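Hydrogenase 2 maturation peptidase (Thaumarchaeota archaeon SCGC AB-539-E09, PDB 5TTX) probably cleaves a C-terminal extension from the large subunit of a nickel-containing hydrogenase, a late step in the maturation of that enzyme. Local coordinates at residues 81-86 with 122-127; 63-68 with 152-157; 74-79 with 129-134; 25-30 with 44-49. One frame throughout, in Å; residues are numbered along the deposited sequence.

Contact 1. Residues 81-86 with 122-127; sequences KSILEV and EVTLIG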
loop_
_atom_site.group_PDB
_atom_site.type_symbol
_atom_site.label_atom_id
_atom_site.label_comp_id
_atom_site.label_asym_id
_atom_site.label_seq_id
_atom_site.Cartn_x
_atom_site.Cartn_y
_atom_site.Cartn_z
ATOM N N LYS A 81 16.001 -39.991 5.825
ATOM C CA LYS A 81 14.723 -39.355 6.100
ATOM C C LYS A 81 14.959 -37.868 6.307
ATOM O O LYS A 81 15.855 -37.476 7.056
ATOM C CB LYS A 81 14.046 -39.970 7.331
ATOM C CG LYS A 81 12.671 -39.373 7.653
ATOM C CD LYS A 81 12.004 -40.108 8.815
ATOM C CE LYS A 81 12.987 -40.339 9.950
ATOM N NZ LYS A 81 12.782 -39.358 11.053
ATOM N N SER A 82 14.158 -37.044 5.657
ATOM C CA SER A 82 14.260 -35.611 5.850
ATOM C C SER A 82 12.862 -35.018 5.881
ATOM O O SER A 82 11.869 -35.654 5.513
ATOM C CB SER A 82 15.105 -34.947 4.739
ATOM O OG SER A 82 14.624 -35.315 3.467
ATOM N N ILE A 83 12.816 -33.763 6.288
ATOM C CA ILE A 83 11.588 -33.014 6.466
ATOM C C ILE A 83 11.713 -31.726 5.668
ATOM O O ILE A 83 12.716 -31.014 5.773
ATOM C CB ILE A 83 11.349 -32.710 7.953
ATOM C CG1 ILE A 83 11.313 -34.017 8.754
ATOM C CG2 ILE A 83 10.093 -31.871 8.144
ATOM C CD1 ILE A 83 10.110 -34.877 8.454
ATOM N N LEU A 84 10.714 -31.437 4.872
ATOM C CA LEU A 84 10.560 -30.135 4.262
ATOM C C LEU A 84 9.610 -29.321 5.134
ATOM O O LEU A 84 8.417 -29.622 5.203
ATOM C CB LEU A 84 10.019 -30.269 2.848
ATOM C CG LEU A 84 9.799 -28.883 2.261
ATOM C CD1 LEU A 84 11.168 -28.203 2.115
ATOM C CD2 LEU A 84 9.069 -28.979 0.927
ATOM N N GLU A 85 10.128 -28.272 5.775
ATOM C CA GLU A 85 9.329 -27.409 6.652
ATOM C C GLU A 85 8.610 -26.353 5.807
ATOM O O GLU A 85 9.139 -25.265 5.541
ATOM C CB GLU A 85 10.223 -26.775 7.709
ATOM C CG GLU A 85 10.093 -27.387 9.098
ATOM C CD GLU A 85 11.399 -27.389 9.867
ATOM O OE1 GLU A 85 12.399 -26.837 9.364
ATOM O OE2 GLU A 85 11.427 -27.960 10.976
ATOM N N VAL A 86 7.371 -26.659 5.406
ATOM C CA VAL A 86 6.718 -25.868 4.364
ATOM C C VAL A 86 6.155 -24.552 4.907
ATOM O O VAL A 86 6.173 -23.535 4.207
ATOM C CB VAL A 86 5.637 -26.697 3.648
ATOM C CG1 VAL A 86 4.994 -25.875 2.528
ATOM C CG2 VAL A 86 6.248 -27.962 3.064
ATOM N N GLU A 122 2.791 -31.136 6.992
ATOM C CA GLU A 122 3.510 -32.354 7.373
ATOM C C GLU A 122 4.058 -33.043 6.121
ATOM O O GLU A 122 3.342 -33.798 5.457
ATOM C CB GLU A 122 2.590 -33.283 8.159
ATOM C CG GLU A 122 2.019 -32.640 9.384
ATOM C CD GLU A 122 2.774 -33.019 10.636
ATOM O OE1 GLU A 122 2.964 -34.232 10.860
ATOM O OE2 GLU A 122 3.182 -32.108 11.387
ATOM N N VAL A 123 5.339 -32.799 5.825
ATOM C CA VAL A 123 6.015 -33.309 4.627
ATOM C C VAL A 123 7.294 -34.030 5.046
ATOM O O VAL A 123 8.166 -33.438 5.694
ATOM C CB VAL A 123 6.337 -32.189 3.621
ATOM C CG1 VAL A 123 7.039 -32.761 2.373
ATOM C CG2 VAL A 123 5.068 -31.464 3.216
ATOM N N THR A 124 7.416 -35.292 4.639
ATOM C CA THR A 124 8.498 -36.199 5.011
ATOM C C THR A 124 9.039 -36.843 3.730
ATOM O O THR A 124 8.271 -37.209 2.835
ATOM C CB THR A 124 8.026 -37.279 5.998
ATOM O OG1 THR A 124 7.778 -36.703 7.279
ATOM C CG2 THR A 124 9.081 -38.409 6.182
ATOM N N LEU A 125 10.361 -36.950 3.622
ATOM C CA LEU A 125 10.983 -37.501 2.424
ATOM C C LEU A 125 11.922 -38.607 2.866
ATOM O O LEU A 125 12.728 -38.414 3.784
ATOM C CB LEU A 125 11.743 -36.457 1.599
ATOM C CG LEU A 125 10.939 -35.336 0.962
ATOM C CD1 LEU A 125 11.026 -34.064 1.835
ATOM C CD2 LEU A 125 11.448 -35.078 -0.409
ATOM N N ILE A 126 11.758 -39.773 2.252
ATOM C CA ILE A 126 12.580 -40.936 2.514
ATOM C C ILE A 126 13.283 -41.283 1.210
ATOM O O ILE A 126 12.640 -41.710 0.235
ATOM C CB ILE A 126 11.739 -42.112 3.030
ATOM C CG1 ILE A 126 11.180 -41.776 4.428
ATOM C CG2 ILE A 126 12.558 -43.388 3.026
ATOM C CD1 ILE A 126 10.040 -42.698 4.862
ATOM N N GLY A 127 14.593 -41.075 1.177
ATOM C CA GLY A 127 15.396 -41.380 0.010
ATOM C C GLY A 127 16.197 -42.642 0.262
ATOM O O GLY A 127 16.562 -42.940 1.408
HETATM O O HOH W 1 15.175 -37.679 2.349
#

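Contact 2. Residues 63-68 with 152-157; sequences KVIFLD and DLVLEA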
loop_
_atom_site.group_PDB
_atom_site.type_symbol
_atom_site.label_atom_id
_atom_site.label_comp_id
_atom_site.label_asym_id
_atom_site.label_seq_id
_atom_site.Cartn_x
_atom_site.Cartn_y
_atom_site.Cartn_z
ATOM N N LYS A 63 -1.051 -34.883 5.403
ATOM C CA LYS A 63 0.288 -35.377 5.651
ATOM C C LYS A 63 0.757 -36.086 4.389
ATOM O O LYS A 63 -0.028 -36.778 3.737
ATOM C CB LYS A 63 0.304 -36.289 6.887
ATOM C CG LYS A 63 1.646 -36.888 7.229
ATOM C CD LYS A 63 1.561 -37.657 8.526
ATOM C CE LYS A 63 2.892 -38.297 8.893
ATOM N NZ LYS A 63 3.865 -37.255 9.329
ATOM N N VAL A 64 2.014 -35.859 4.011
ATOM C CA VAL A 64 2.602 -36.466 2.821
ATOM C C VAL A 64 3.936 -37.087 3.190
ATOM O O VAL A 64 4.728 -36.490 3.930
ATOM C CB VAL A 64 2.802 -35.461 1.668
ATOM C CG1 VAL A 64 3.332 -36.187 0.468
ATOM C CG2 VAL A 64 1.497 -34.836 1.301
ATOM N N ILE A 65 4.176 -38.287 2.667
ATOM C CA ILE A 65 5.460 -38.976 2.741
ATOM C C ILE A 65 5.879 -39.301 1.316
ATOM O O ILE A 65 5.145 -39.993 0.598
ATOM C CB ILE A 65 5.358 -40.260 3.579
ATOM C CG1 ILE A 65 4.896 -39.930 4.991
ATOM C CG2 ILE A 65 6.665 -41.065 3.571
ATOM C CD1 ILE A 65 4.760 -41.187 5.874
ATOM N N PHE A 66 7.045 -38.802 0.904
ATOM C CA PHE A 66 7.599 -39.055 -0.425
ATOM C C PHE A 66 8.725 -40.063 -0.312
ATOM O O PHE A 66 9.592 -39.942 0.569
ATOM C CB PHE A 66 8.162 -37.783 -1.088
ATOM C CG PHE A 66 7.136 -36.986 -1.831
ATOM C CD1 PHE A 66 6.878 -37.238 -3.165
ATOM C CD2 PHE A 66 6.415 -35.975 -1.188
ATOM C CE1 PHE A 66 5.906 -36.507 -3.854
ATOM C CE2 PHE A 66 5.459 -35.234 -1.873
ATOM C CZ PHE A 66 5.199 -35.507 -3.207
ATOM N N LEU A 67 8.732 -41.028 -1.227
ATOM C CA LEU A 67 9.794 -42.024 -1.318
ATOM C C LEU A 67 10.426 -41.941 -2.699
ATOM O O LEU A 67 9.718 -41.947 -3.721
ATOM C CB LEU A 67 9.249 -43.429 -1.044
ATOM C CG LEU A 67 8.625 -43.598 0.350
ATOM C CD1 LEU A 67 7.319 -44.286 0.147
ATOM C CD2 LEU A 67 9.492 -44.438 1.244
ATOM N N ASP A 68 11.754 -41.851 -2.734
ATOM C CA ASP A 68 12.443 -41.755 -4.009
ATOM C C ASP A 68 13.852 -42.292 -3.840
ATOM O O ASP A 68 14.259 -42.710 -2.752
ATOM C CB ASP A 68 12.458 -40.309 -4.539
ATOM C CG ASP A 68 13.239 -39.349 -3.633
ATOM O OD1 ASP A 68 13.628 -39.744 -2.528
ATOM O OD2 ASP A 68 13.470 -38.189 -4.025
ATOM N N ASP A 152 8.853 -49.975 7.265
ATOM C CA ASP A 152 8.850 -49.715 8.699
ATOM C C ASP A 152 8.892 -48.225 9.001
ATOM O O ASP A 152 8.187 -47.756 9.908
ATOM C CB ASP A 152 10.022 -50.422 9.373
ATOM C CG ASP A 152 9.878 -51.931 9.353
ATOM O OD1 ASP A 152 8.740 -52.434 9.144
ATOM O OD2 ASP A 152 10.911 -52.611 9.548
ATOM N N LEU A 153 9.723 -47.462 8.268
ATOM C CA LEU A 153 9.788 -46.026 8.526
ATOM C C LEU A 153 8.446 -45.374 8.255
ATOM O O LEU A 153 7.995 -44.513 9.018
ATOM C CB LEU A 153 10.857 -45.360 7.668
ATOM C CG LEU A 153 12.296 -45.481 8.125
ATOM C CD1 LEU A 153 13.214 -44.676 7.174
ATOM C CD2 LEU A 153 12.422 -45.007 9.550
ATOM N N VAL A 154 7.796 -45.782 7.169
ATOM C CA VAL A 154 6.457 -45.300 6.854
ATOM C C VAL A 154 5.479 -45.646 7.969
ATOM O O VAL A 154 4.694 -44.800 8.422
ATOM C CB VAL A 154 5.998 -45.884 5.511
ATOM C CG1 VAL A 154 4.513 -45.619 5.303
ATOM C CG2 VAL A 154 6.823 -45.293 4.405
ATOM N N LEU A 155 5.491 -46.899 8.419
ATOM C CA LEU A 155 4.518 -47.283 9.439
ATOM C C LEU A 155 4.790 -46.555 10.749
ATOM O O LEU A 155 3.845 -46.162 11.438
ATOM C CB LEU A 155 4.516 -48.801 9.642
ATOM C CG LEU A 155 3.978 -49.678 8.496
ATOM C CD1 LEU A 155 4.054 -51.186 8.834
ATOM C CD2 LEU A 155 2.543 -49.314 8.136
ATOM N N GLU A 156 6.062 -46.322 11.091
ATOM C CA GLU A 156 6.345 -45.626 12.341
ATOM C C GLU A 156 5.918 -44.176 12.261
ATOM O O GLU A 156 5.336 -43.643 13.212
ATOM C CB GLU A 156 7.815 -45.688 12.690
ATOM C CG GLU A 156 8.322 -47.063 13.009
ATOM C CD GLU A 156 9.835 -47.106 12.983
ATOM O OE1 GLU A 156 10.400 -48.177 13.296
ATOM O OE2 GLU A 156 10.446 -46.059 12.654
ATOM N N ALA A 157 6.209 -43.529 11.131
ATOM C CA ALA A 157 5.808 -42.147 10.924
ATOM C C ALA A 157 4.315 -41.965 11.115
ATOM O O ALA A 157 3.876 -40.913 11.584
ATOM C CB ALA A 157 6.200 -41.700 9.516
HETATM O O HOH W 2 5.300 -38.500 11.642
#

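Contact 3. Residues 74-79 with 129-134; sequences GPPGRL and IPRSLK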
loop_
_atom_site.group_PDB
_atom_site.type_symbol
_atom_site.label_atom_id
_atom_site.label_comp_id
_atom_site.label_asym_id
_atom_site.label_seq_id
_atom_site.Cartn_x
_atom_site.Cartn_y
_atom_site.Cartn_z
ATOM N N GLY A 74 27.291 -42.911 0.909
ATOM C CA GLY A 74 26.857 -44.065 1.651
ATOM C C GLY A 74 26.596 -45.224 0.732
ATOM O O GLY A 74 26.510 -45.066 -0.491
ATOM N N PRO A 75 26.443 -46.411 1.306
ATOM C CA PRO A 75 26.332 -47.623 0.494
ATOM C C PRO A 75 24.928 -47.792 -0.054
ATOM O O PRO A 75 23.960 -47.234 0.487
ATOM C CB PRO A 75 26.672 -48.741 1.492
ATOM C CG PRO A 75 26.069 -48.243 2.770
ATOM C CD PRO A 75 26.261 -46.704 2.746
ATOM N N PRO A 76 24.783 -48.567 -1.127
ATOM C CA PRO A 76 23.445 -48.883 -1.646
ATOM C C PRO A 76 22.547 -49.457 -0.559
ATOM O O PRO A 76 22.981 -50.244 0.293
ATOM C CB PRO A 76 23.734 -49.907 -2.749
ATOM C CG PRO A 76 25.123 -49.563 -3.226
ATOM C CD PRO A 76 25.866 -49.116 -1.968
ATOM N N GLY A 77 21.281 -49.048 -0.580
ATOM C CA GLY A 77 20.314 -49.468 0.420
ATOM C C GLY A 77 20.298 -48.621 1.682
ATOM O O GLY A 77 19.458 -48.849 2.545
ATOM N N ARG A 78 21.231 -47.687 1.843
ATOM C CA ARG A 78 21.121 -46.725 2.930
ATOM C C ARG A 78 19.881 -45.847 2.731
ATOM O O ARG A 78 19.571 -45.412 1.618
ATOM C CB ARG A 78 22.401 -45.875 2.989
ATOM C CG ARG A 78 22.397 -44.740 3.967
ATOM C CD ARG A 78 22.424 -45.209 5.411
ATOM N NE ARG A 78 23.546 -46.097 5.703
ATOM C CZ ARG A 78 24.820 -45.736 5.843
ATOM N NH1 ARG A 78 25.730 -46.666 6.113
ATOM N NH2 ARG A 78 25.197 -44.468 5.718
ATOM N N LEU A 79 19.149 -45.615 3.808
ATOM C CA LEU A 79 17.948 -44.791 3.778
ATOM C C LEU A 79 18.224 -43.447 4.435
ATOM O O LEU A 79 19.068 -43.334 5.326
ATOM C CB LEU A 79 16.760 -45.470 4.488
ATOM C CG LEU A 79 16.119 -46.654 3.759
ATOM C CD1 LEU A 79 14.912 -47.229 4.570
ATOM C CD2 LEU A 79 15.713 -46.273 2.337
ATOM N N ILE A 129 19.656 -44.751 -1.231
ATOM C CA ILE A 129 20.831 -44.722 -2.099
ATOM C C ILE A 129 20.775 -45.940 -3.010
ATOM O O ILE A 129 20.705 -47.060 -2.508
ATOM C CB ILE A 129 22.133 -44.719 -1.305
ATOM C CG1 ILE A 129 22.176 -43.486 -0.392
ATOM C CG2 ILE A 129 23.352 -44.775 -2.279
ATOM C CD1 ILE A 129 23.444 -43.398 0.443
ATOM N N PRO A 130 20.796 -45.770 -4.330
ATOM C CA PRO A 130 20.707 -46.922 -5.229
ATOM C C PRO A 130 22.029 -47.654 -5.334
ATOM O O PRO A 130 23.095 -47.158 -4.949
ATOM C CB PRO A 130 20.358 -46.286 -6.573
ATOM C CG PRO A 130 21.161 -45.006 -6.543
ATOM C CD PRO A 130 20.978 -44.512 -5.083
ATOM N N ARG A 131 21.939 -48.863 -5.866
ATOM C CA ARG A 131 23.137 -49.504 -6.364
ATOM C C ARG A 131 23.332 -49.171 -7.825
ATOM O O ARG A 131 24.413 -48.749 -8.243
ATOM C CB ARG A 131 23.059 -51.027 -6.212
ATOM C CG ARG A 131 24.278 -51.697 -6.852
ATOM C CD ARG A 131 24.101 -53.213 -7.071
ATOM N NE ARG A 131 25.287 -53.742 -7.728
ATOM C CZ ARG A 131 25.422 -54.997 -8.178
ATOM N NH1 ARG A 131 24.439 -55.867 -8.045
ATOM N NH2 ARG A 131 26.554 -55.373 -8.768
ATOM N N SER A 132 22.283 -49.348 -8.611
ATOM C CA SER A 132 22.383 -49.134 -10.038
ATOM C C SER A 132 21.073 -48.570 -10.572
ATOM O O SER A 132 19.975 -49.020 -10.199
ATOM C CB SER A 132 22.735 -50.455 -10.738
ATOM O OG SER A 132 22.376 -50.378 -12.086
ATOM N N LEU A 133 21.213 -47.580 -11.451
ATOM C CA LEU A 133 20.110 -46.947 -12.166
ATOM C C LEU A 133 20.097 -47.348 -13.631
ATOM O O LEU A 133 19.347 -46.768 -14.425
ATOM C CB LEU A 133 20.204 -45.421 -12.039
ATOM C CG LEU A 133 20.228 -44.931 -10.579
ATOM C CD1 LEU A 133 20.743 -43.460 -10.432
ATOM C CD2 LEU A 133 18.851 -45.125 -9.903
ATOM N N LYS A 134 20.951 -48.288 -14.013
ATOM C CA LYS A 134 20.928 -48.801 -15.366
ATOM C C LYS A 134 19.544 -49.384 -15.666
ATOM O O LYS A 134 18.832 -49.817 -14.751
ATOM C CB LYS A 134 22.017 -49.856 -15.547
ATOM C CG LYS A 134 23.433 -49.262 -15.671
ATOM C CD LYS A 134 24.480 -50.358 -15.940
ATOM C CE LYS A 134 24.615 -51.334 -14.750
ATOM N NZ LYS A 134 25.081 -50.729 -13.443
#

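Contact 4. Residues 25-30 with 44-49; sequences FGPRVV and ARDIGT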
loop_
_atom_site.group_PDB
_atom_site.type_symbol
_atom_site.label_atom_id
_atom_site.label_comp_id
_atom_site.label_asym_id
_atom_site.label_seq_id
_atom_site.Cartn_x
_atom_site.Cartn_y
_atom_site.Cartn_z
ATOM N N PHE A 25 12.770 -47.885 -6.404
ATOM C CA PHE A 25 12.598 -48.010 -4.951
ATOM C C PHE A 25 11.236 -47.491 -4.472
ATOM O O PHE A 25 10.492 -48.205 -3.788
ATOM C CB PHE A 25 13.733 -47.270 -4.239
ATOM C CG PHE A 25 13.462 -46.973 -2.780
ATOM C CD1 PHE A 25 13.088 -45.681 -2.361
ATOM C CD2 PHE A 25 13.604 -47.969 -1.822
ATOM C CE1 PHE A 25 12.857 -45.409 -0.996
ATOM C CE2 PHE A 25 13.371 -47.704 -0.459
ATOM C CZ PHE A 25 13.014 -46.451 -0.042
ATOM N N GLY A 26 10.894 -46.243 -4.805
ATOM C CA GLY A 26 9.679 -45.635 -4.288
ATOM C C GLY A 26 8.409 -46.382 -4.673
ATOM O O GLY A 26 7.605 -46.757 -3.816
ATOM N N PRO A 27 8.192 -46.581 -5.979
ATOM C CA PRO A 27 7.019 -47.363 -6.414
ATOM C C PRO A 27 6.986 -48.760 -5.842
ATOM O O PRO A 27 5.892 -49.300 -5.603
ATOM C CB PRO A 27 7.164 -47.394 -7.943
ATOM C CG PRO A 27 7.919 -46.090 -8.283
ATOM C CD PRO A 27 8.859 -45.878 -7.099
ATOM N N ARG A 28 8.152 -49.374 -5.618
ATOM C CA ARG A 28 8.165 -50.720 -5.060
ATOM C C ARG A 28 7.792 -50.717 -3.571
ATOM O O ARG A 28 7.219 -51.694 -3.084
ATOM C CB ARG A 28 9.527 -51.371 -5.304
ATOM C CG ARG A 28 9.766 -51.827 -6.773
ATOM C CD ARG A 28 8.984 -53.112 -7.133
ATOM N NE ARG A 28 9.392 -54.189 -6.252
ATOM C CZ ARG A 28 10.365 -55.053 -6.532
ATOM N NH1 ARG A 28 11.021 -54.986 -7.697
ATOM N NH2 ARG A 28 10.685 -55.980 -5.642
ATOM N N VAL A 29 8.088 -49.635 -2.840
ATOM C CA VAL A 29 7.583 -49.517 -1.475
ATOM C C VAL A 29 6.066 -49.389 -1.493
ATOM O O VAL A 29 5.365 -50.008 -0.685
ATOM C CB VAL A 29 8.225 -48.326 -0.737
ATOM C CG1 VAL A 29 7.487 -48.094 0.615
ATOM C CG2 VAL A 29 9.734 -48.554 -0.501
ATOM N N VAL A 30 5.531 -48.600 -2.423
ATOM C CA VAL A 30 4.078 -48.509 -2.546
ATOM C C VAL A 30 3.470 -49.887 -2.778
ATOM O O VAL A 30 2.429 -50.217 -2.197
ATOM C CB VAL A 30 3.699 -47.516 -3.658
ATOM C CG1 VAL A 30 2.189 -47.562 -3.946
ATOM C CG2 VAL A 30 4.125 -46.120 -3.232
ATOM N N ALA A 44 -1.568 -44.917 -0.498
ATOM C CA ALA A 44 -0.251 -45.300 -1.006
ATOM C C ALA A 44 -0.327 -45.252 -2.524
ATOM O O ALA A 44 -1.005 -46.072 -3.129
ATOM C CB ALA A 44 0.140 -46.696 -0.524
ATOM N N ARG A 45 0.333 -44.277 -3.144
ATOM C CA ARG A 45 0.122 -44.002 -4.559
ATOM C C ARG A 45 1.445 -44.076 -5.311
ATOM O O ARG A 45 2.446 -43.462 -4.906
ATOM C CB ARG A 45 -0.550 -42.632 -4.763
ATOM C CG ARG A 45 -2.074 -42.733 -4.969
ATOM C CD ARG A 45 -2.793 -41.370 -5.025
ATOM N NE ARG A 45 -2.315 -40.492 -6.101
ATOM C CZ ARG A 45 -2.583 -39.188 -6.179
ATOM N NH1 ARG A 45 -2.114 -38.461 -7.189
ATOM N NH2 ARG A 45 -3.321 -38.603 -5.244
ATOM N N ASP A 46 1.438 -44.828 -6.399
ATOM C CA ASP A 46 2.605 -44.989 -7.264
ATOM C C ASP A 46 2.599 -43.838 -8.267
ATOM O O ASP A 46 1.903 -43.880 -9.284
ATOM C CB ASP A 46 2.552 -46.357 -7.938
ATOM C CG ASP A 46 3.622 -46.548 -8.992
ATOM O OD1 ASP A 46 4.532 -45.698 -9.129
ATOM O OD2 ASP A 46 3.548 -47.578 -9.688
ATOM N N ILE A 47 3.371 -42.800 -7.971
ATOM C CA ILE A 47 3.433 -41.620 -8.830
ATOM C C ILE A 47 4.348 -41.845 -10.035
ATOM O O ILE A 47 4.178 -41.186 -11.074
ATOM C CB ILE A 47 3.871 -40.440 -7.949
ATOM C CG1 ILE A 47 2.849 -40.246 -6.823
ATOM C CG2 ILE A 47 4.032 -39.155 -8.732
ATOM C CD1 ILE A 47 1.485 -39.807 -7.302
ATOM N N GLY A 48 5.306 -42.768 -9.927
ATOM C CA GLY A 48 6.197 -43.037 -11.041
ATOM C C GLY A 48 7.001 -41.808 -11.424
ATOM O O GLY A 48 7.614 -41.148 -10.579
ATOM N N THR A 49 6.976 -41.495 -12.718
ATOM C CA THR A 49 7.629 -40.329 -13.311
ATOM C C THR A 49 6.628 -39.275 -13.750
ATOM O O THR A 49 7.007 -38.316 -14.428
ATOM C CB THR A 49 8.444 -40.743 -14.543
ATOM O OG1 THR A 49 7.582 -41.459 -15.441
ATOM C CG2 THR A 49 9.608 -41.620 -14.163
#

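Contact 1. Residues 81-86 with 122-127
S82 and L125 face each other as a hydrogen-bonded antiparallel pair. S82 N donates to L125 O at 2.7 Å with an N-H...O angle of 161°, and L125 N returns a bond of the same length to S82 O. Beyond them L84 N reaches V123 O only weakly, at 3.3 Å. CA-H...O contacts accompany these bonds, K81 CA lying 3.2 Å from L125 O and, between the bonded pairs, I83 CA 3.5 Å from V123 O. These pairings attach the strand 79-83, the one antiparallel member and an outermost strand of the mixed sheet within this chain, to the parallel strand 122-128.

Polar side-chain contact comes from S82, whose OG binds a water at 2.7 Å that also donates weakly to L125 O. The same hydroxyl is hydrogen-bonded to Q95 of the second subunit, which packs on this face of the sheet.

Side-chain packing completes the contact. Near L125, L84 places its CB 4.1 Å from L125 CD1, while V123, in one of its two modelled conformations, sets CG1 near L84 CB and CG2 near V86 CG2. On the face of K81 and I126, the side chains of I83 and T124 pass at a slant: chi1 of -57° turns CG1 of I83 away from its own carbonyl carbon, and the bend at chi2, -68°, lays the CD1 methyl against the threonine hydroxyl, 3.2 Å from T124 OG1.

Contact 2. Residues 63-68 with 152-157
The C-terminal helix 141-158 of this alpha/beta fold lies on one face of the central sheet, where V154 and A157 meet I65 and L67 of the inner strand 63-69. Segments 63-68 and 152-157 run nearly antiparallel, at 171°, with axes 10.6 Å apart at closest, so the direct contacts are made mostly by side chains and no direct hydrogen bond joins the two.

The alternation of the strand sends K63, I65 and L67 to the helix. I65 uses both branches. With chi1 at -59° its CG2 stands anti to the backbone N and comes 4.3 Å from V154 CG2, while the CG1 branch, extended at chi2, carries CD1 to 3.9 Å from A157 CB. V154 CG2 is shared, for L67 CD2 approaches it at 4.2 Å. A157, three residues further along the helix, thus repeats the contact at the next turn.

At the margin the apolar packing gives way to water. The K63 chain runs fully extended until it bends at its last torsion, bringing NZ to 3.0 Å from a water that in turn donates to A157 O at 2.8 Å.

Around this core, I126 of strand 122-128 touches I65, L67 and L153, L33 of helix 25-34 packs on V154, and F25 and V29 of that same helix press on L67. F66 points to the other face, where M99 of the second subunit packs against it.

Contact 3. Residues 74-79 with 129-134
I129 and R78 lie side by side with their side chains pointing the same way, R78 CB 3.7 Å from I129 CD1. That CD1 also lies 3.6 Å from G74 O, and I129 CB equally far from P75 O. Next along, P76 sets its ring against P130 O and the CB of R131, its own CB 3.6 Å from the oxygen and 3.7 Å from R131 CB. The R78 chain bends at chi2 and chi3, so that P75 CD lies above one guanidinium face, offset toward its rim.

Two backbone bonds fix this layout, G77 N to I129 O at 2.8 Å and I129 N to R78 O at 2.9 Å. With an alanine at I129 both bonds could persist, but the contact would probably lose its apolar core, a gap opening beside G74 O, P75 O and the R78 stem.

D22 holds the other loop by accepting from R131 N and S132 N. The arrangement is a type II beta turn, P75 to R78, with proline and then glycine at its corners, docked on the loop that leaves strand 122-128.

Contact 4. Residues 25-30 with 44-49
V30 and P27, one helical turn apart, are the residues of the 25-30 helix that meet the 44-48 strand. V30 lays its two methyls on successive peptides of the strand. CG1, placed anti to the backbone N by a chi1 of 171°, lies 3.6 Å from A44 O and 4.1 Å from A44 CB; CG2 takes the next peptide, 3.6 Å from R45 O. The contact is thus largely methyl against main chain, with D46 CB also near CG1. An aspartate in place of V30 would probably set its charge against the carbonyl oxygens of A44 and R45 and push helix and strand apart.

P27 meets D46 at about a right angle, its CB 3.3 Å from OD1 of the carboxylate. No hydrogen bond crosses between the two segments.

Further out, the polar groups are held from elsewhere. D46 OD2 forms a salt bridge with R18, whose side chain also touches P27. R45 points away from the helix, and its guanidinium is taken up by D57 in a salt bridge and by the hydroxyl of Y61. On the helix, V30 N is bonded to G26 O at 3.1 Å, while F25 packs on V143, T147 and A150 of helix 141-158 and V29 on A150.

The strand is itself fixed by backbone bonds of R45 and I47 to strand 10-15. Strand 10-15, helix 25-34 and strand 42-48 together form a beta-alpha-beta crossover, with residues 25-30 running at 155° to 44-48 and the helix packed against that outermost strand.

Overall arrangement
Contacts 1 and 2 are joined directly, for strands 63-69 and 122-128 are neighbours in the sheet: I126 N lies 2.7 Å from F66 O and T124 O 2.8 Å from F66 N, both probable hydrogen bonds. Their centres are 9 Å apart, and both touch the second subunit, where R98 forms a salt bridge with D68. Contact 4 lies about 12 Å from contact 2, centre to centre, linked to it by L67 and F25. F25 also reaches contact 3, its CZ 3.6 Å from L79 CD2, although the centres of contacts 3 and 4 are about 17 Å apart. Along the chain, contact 4 closes first, whereas contact 1 is nested inside contact 3 and contact 3 inside contact 2.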